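PDB 4OPC: digeranylgeranylglycerophospholipid reductase from Sulfolobus acidocaldarius, which reduces the double bonds of the geranylgeranyl chains of archaeal membrane lipid precursors, using one bound FAD per subunit, to give saturated phytanyl lipids. Local coordinates for residues L191-I197 / D256-S260; T272-L276 / K344-L348. All blocks are in the same frame, centred on the assembly; numbering follows the deposited sequence.

The two contacts follow one another along the chain: contact 1 closes at Ser260 before contact 2 opens at Thr272, and strand 261-271 is the piece that leads from the one to the other. Their centres lie about 36 Å apart and their nearest atoms about 23 Å, so they do not touch. Contact 1 sits where strand 183-193 ends and strand 261-271 begins. It is partly buried, its centre about 29 Å from the centre of the chain. Contact 2 is buried, its centre about 10 Å from the centre of the chain, where the loop after strand 261-271 meets helix 332-357. The pair thus marks the two ends of one edge strand, the inner end lying near the lipid and flavin sites.

Contact 1: L191-I197 / D256-S260; sequences LLTKEDI and DVDKS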
# COMPACT_ATOMS: atom_id res chain seq x y z
N LEU A 191 -3.39 19.72 -10.64
CA LEU A 191 -3.46 20.90 -11.49
C LEU A 191 -4.83 21.06 -12.12
O LEU A 191 -5.54 20.08 -12.35
CB LEU A 191 -2.41 20.79 -12.60
CG LEU A 191 -0.95 20.76 -12.16
CD1 LEU A 191 -0.21 19.68 -12.90
CD2 LEU A 191 -0.30 22.11 -12.39
N LEU A 192 -5.20 22.30 -12.40
CA LEU A 192 -6.37 22.58 -13.23
C LEU A 192 -6.02 22.37 -14.70
O LEU A 192 -4.85 22.48 -15.08
CB LEU A 192 -6.85 24.02 -13.02
CG LEU A 192 -7.17 24.39 -11.57
CD1 LEU A 192 -7.74 25.80 -11.46
CD2 LEU A 192 -8.14 23.37 -10.98
N THR A 193 -7.02 22.03 -15.52
CA THR A 193 -6.80 21.81 -16.95
C THR A 193 -7.48 22.89 -17.79
O THR A 193 -8.46 23.50 -17.36
CB THR A 193 -7.31 20.43 -17.40
OG1 THR A 193 -8.74 20.39 -17.27
CG2 THR A 193 -6.69 19.33 -16.56
N LYS A 194 -6.96 23.11 -18.99
CA LYS A 194 -7.46 24.16 -19.88
C LYS A 194 -8.60 23.65 -20.75
O LYS A 194 -9.40 24.42 -21.26
CB LYS A 194 -6.34 24.67 -20.79
CG LYS A 194 -5.04 25.01 -20.09
CD LYS A 194 -4.03 25.51 -21.11
CE LYS A 194 -2.60 25.41 -20.59
NZ LYS A 194 -1.62 25.82 -21.63
N GLU A 195 -8.65 22.34 -20.92
CA GLU A 195 -9.65 21.69 -21.74
C GLU A 195 -10.35 20.64 -20.88
O GLU A 195 -9.73 20.04 -19.99
CB GLU A 195 -8.98 21.03 -22.94
CG GLU A 195 -9.83 20.98 -24.20
CD GLU A 195 -9.00 20.73 -25.45
OE1 GLU A 195 -7.77 20.97 -25.41
OE2 GLU A 195 -9.57 20.30 -26.48
N ASP A 196 -11.64 20.43 -21.13
CA ASP A 196 -12.41 19.40 -20.42
C ASP A 196 -11.71 18.06 -20.54
O ASP A 196 -11.18 17.71 -21.59
CB ASP A 196 -13.83 19.28 -20.99
CG ASP A 196 -14.69 20.48 -20.65
OD1 ASP A 196 -14.31 21.26 -19.75
OD2 ASP A 196 -15.76 20.63 -21.28
N ILE A 197 -11.71 17.32 -19.44
CA ILE A 197 -11.08 16.02 -19.43
C ILE A 197 -11.97 14.97 -20.08
O ILE A 197 -13.12 14.77 -19.66
CB ILE A 197 -10.73 15.62 -17.99
CG1 ILE A 197 -9.74 16.62 -17.40
CG2 ILE A 197 -10.18 14.20 -17.96
CD1 ILE A 197 -9.39 16.39 -15.93
N ASP A 256 -2.55 19.20 -21.31
CA ASP A 256 -3.69 20.08 -21.08
C ASP A 256 -3.65 20.87 -19.78
O ASP A 256 -4.51 21.72 -19.56
CB ASP A 256 -4.99 19.27 -21.13
CG ASP A 256 -4.99 18.08 -20.17
OD1 ASP A 256 -3.95 17.38 -20.05
OD2 ASP A 256 -6.04 17.82 -19.54
N VAL A 257 -2.68 20.59 -18.91
CA VAL A 257 -2.70 21.23 -17.59
C VAL A 257 -2.23 22.68 -17.64
O VAL A 257 -1.44 23.07 -18.49
CB VAL A 257 -1.85 20.48 -16.55
CG1 VAL A 257 -2.46 19.12 -16.25
CG2 VAL A 257 -0.40 20.34 -17.02
N ASP A 258 -2.75 23.47 -16.71
CA ASP A 258 -2.31 24.85 -16.56
C ASP A 258 -1.25 24.86 -15.46
O ASP A 258 -1.57 24.76 -14.27
CB ASP A 258 -3.50 25.71 -16.17
CG ASP A 258 -3.18 27.19 -16.17
OD1 ASP A 258 -2.00 27.53 -15.97
OD2 ASP A 258 -4.10 28.00 -16.37
N LYS A 259 0.01 24.99 -15.86
CA LYS A 259 1.12 24.91 -14.91
C LYS A 259 1.22 26.13 -14.00
O LYS A 259 2.09 26.19 -13.12
CB LYS A 259 2.44 24.66 -15.64
CG LYS A 259 2.59 23.24 -16.17
CD LYS A 259 4.03 22.94 -16.56
CE LYS A 259 4.24 23.09 -18.05
NZ LYS A 259 3.53 22.02 -18.79
N SER A 260 0.34 27.11 -14.20
CA SER A 260 0.26 28.25 -13.30
C SER A 260 -0.82 28.05 -12.23
O SER A 260 -0.93 28.85 -11.30
CB SER A 260 0.00 29.55 -14.08
OG SER A 260 -1.37 29.69 -14.41
O HOH W 1 -8.09 17.66 -21.34
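Thr193 and Val257 form an antiparallel non-hydrogen-bonded pair with CA atoms 4.2 Å apart, flanked by two nearly straight backbone bonds, Asp258 N to Leu192 O (2.8 Å, 175° at the hydrogen) and Lys194 N to Asp256 O (2.9 Å, 166°). Apolar contact is made where Leu191 crosses Val257 at a slant, its CB 4.0 Å from Val257 CB; Leu191 CD2 reaches on to Asp258 O. Thr193 and Asp256 run side by side, and the methyl CG2 of Thr193 comes 3.4 Å from Asp256 OD2. That oxygen is also hydrogen-bonded to water 1 and to Tyr219 OH. Thr193 OG1 sits between its backbone N and carbonyl carbon (chi1 66°), from where it donates to Glu195 O at 2.9 Å, above the carbonyl plane. The extended chain of Lys194 lies along the partner backbone, its CE 3.4 Å from Val257 O. Asp258 OD1 takes both Ser260 N, in an Asx turn, and Ser260 OG (2.7 Å), from the same face of the carboxylate; an alanine here would probably leave both donors without that acceptor and the corner at Lys259 and Ser260 less firmly set. The two cross-strand bonds join strand 257-258 to the end of strand 183-193, and around them Leu191 packs on Tyr246 of helix 242-253, Val257 on Val227 of strand 226-234, and Leu192 on Leu263 of strand 261-271.

Contact 2: T272-L276 / K344-L348; sequences TRRPL and KQASL
Gln345 and Arg273 supply the one hydrogen bond between 272-276 and 344-348: Gln345 NE2 donates to Arg273 O at 3.0 Å, weakly, since the angle at the hydrogen is only 128°. The Gln345 chain is extended beyond CG (chi2 -177°), which carries its amide out to Arg273 O and Pro275. The amide has further partners outside the segments, OE1 with Tyr337 OH and NE2 with Phe292 O, so both of its buried polar atoms are satisfied and its rotation is likely to be fixed. Van der Waals contact comes next. Pro275 crosses the Gln345 side chain at a slant, with its CD 3.7 Å from NE2 and its CG 3.9 Å from OE1 of Gln345. The loop backbone comes closest to the helix at Arg274, whose CB stands 4.0 Å from Ala346 CA; the small alanine probably allows this approach.

Within the loop, Arg273 folds back on its own chain. Its NE donates to Arg274 O at 2.8 Å, nearly in the guanidinium plane, and its NH1 to Pro275 O at 3.0 Å, from above that carbonyl plane. The guanidinium groups of Arg273 and Arg274 stack face to face, each CZ 3.9 Å above the other's plane. Salt bridges to Glu176 from Arg273 and to Asp349 from Arg274 probably offset the like charges, to which Arg353 near Arg274 NH1 adds.

The loop after strand 261-271, packed on helix 332-357, probably belongs to the second shell of the lipid site: the side chain of Gln345 is about 4 Å from that of Tyr341, a lipid-binding residue, and neighbouring Lys344 touches the bound phospholipid.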
# COMPACT_ATOMS: atom_id res chain seq x y z
N THR A 272 6.59 -1.80 -2.35
CA THR A 272 5.97 -2.58 -3.42
C THR A 272 6.32 -4.05 -3.29
O THR A 272 6.87 -4.64 -4.20
CB THR A 272 6.45 -2.10 -4.81
OG1 THR A 272 7.87 -2.26 -4.91
CG2 THR A 272 6.10 -0.62 -5.05
N ARG A 273 5.98 -4.66 -2.17
CA ARG A 273 6.36 -6.04 -1.90
C ARG A 273 5.32 -6.75 -1.04
O ARG A 273 4.34 -6.13 -0.59
CB ARG A 273 7.72 -6.10 -1.19
CG ARG A 273 7.82 -5.21 0.03
CD ARG A 273 8.91 -5.74 0.98
NE ARG A 273 8.41 -6.84 1.80
CZ ARG A 273 9.11 -7.44 2.75
NH1 ARG A 273 8.55 -8.39 3.51
NH2 ARG A 273 10.38 -7.11 2.96
N ARG A 274 5.54 -8.05 -0.83
CA ARG A 274 4.78 -8.83 0.15
C ARG A 274 4.80 -8.12 1.51
O ARG A 274 5.69 -7.32 1.79
CB ARG A 274 5.40 -10.22 0.25
CG ARG A 274 6.82 -10.18 0.79
CD ARG A 274 7.69 -11.30 0.19
NE ARG A 274 9.05 -11.19 0.72
CZ ARG A 274 9.98 -10.35 0.27
NH1 ARG A 274 9.71 -9.52 -0.74
NH2 ARG A 274 11.18 -10.33 0.82
N PRO A 275 3.81 -8.41 2.37
CA PRO A 275 3.82 -7.70 3.66
C PRO A 275 4.97 -8.13 4.57
O PRO A 275 5.71 -9.07 4.26
CB PRO A 275 2.47 -8.08 4.29
CG PRO A 275 2.03 -9.32 3.57
CD PRO A 275 2.65 -9.30 2.21
N LEU A 276 5.14 -7.42 5.69
CA LEU A 276 6.05 -7.87 6.73
C LEU A 276 5.79 -9.34 7.01
O LEU A 276 4.63 -9.74 7.14
CB LEU A 276 5.77 -7.11 8.03
CG LEU A 276 6.49 -5.85 8.46
CD1 LEU A 276 6.19 -5.61 9.94
CD2 LEU A 276 7.99 -5.88 8.20
N LYS A 344 -2.34 -12.68 -1.83
CA LYS A 344 -2.38 -12.03 -3.14
C LYS A 344 -1.18 -11.12 -3.36
O LYS A 344 -0.58 -11.12 -4.44
CB LYS A 344 -3.67 -11.22 -3.29
CG LYS A 344 -3.55 -10.13 -4.34
CD LYS A 344 -4.85 -9.48 -4.59
CE LYS A 344 -5.38 -8.81 -3.35
NZ LYS A 344 -6.66 -8.19 -3.71
N GLN A 345 -0.83 -10.33 -2.35
CA GLN A 345 0.33 -9.46 -2.44
C GLN A 345 1.59 -10.23 -2.75
O GLN A 345 2.41 -9.78 -3.54
CB GLN A 345 0.58 -8.78 -1.10
CG GLN A 345 0.05 -7.42 -0.95
CD GLN A 345 0.43 -6.84 0.39
OE1 GLN A 345 -0.27 -7.04 1.37
NE2 GLN A 345 1.57 -6.17 0.46
N ALA A 346 1.76 -11.38 -2.10
CA ALA A 346 2.97 -12.17 -2.30
C ALA A 346 3.08 -12.63 -3.75
O ALA A 346 4.15 -12.56 -4.36
CB ALA A 346 2.97 -13.37 -1.37
N SER A 347 1.98 -13.13 -4.30
CA SER A 347 1.92 -13.51 -5.70
C SER A 347 2.28 -12.33 -6.61
O SER A 347 3.04 -12.47 -7.58
CB SER A 347 0.51 -14.00 -6.03
OG SER A 347 0.40 -14.38 -7.39
N LEU A 348 1.74 -11.17 -6.28
CA LEU A 348 1.98 -9.98 -7.09
C LEU A 348 3.39 -9.43 -6.94
O LEU A 348 3.88 -8.74 -7.82
CB LEU A 348 0.92 -8.92 -6.80
CG LEU A 348 -0.47 -9.33 -7.27
CD1 LEU A 348 -1.47 -8.26 -6.85
CD2 LEU A 348 -0.51 -9.56 -8.79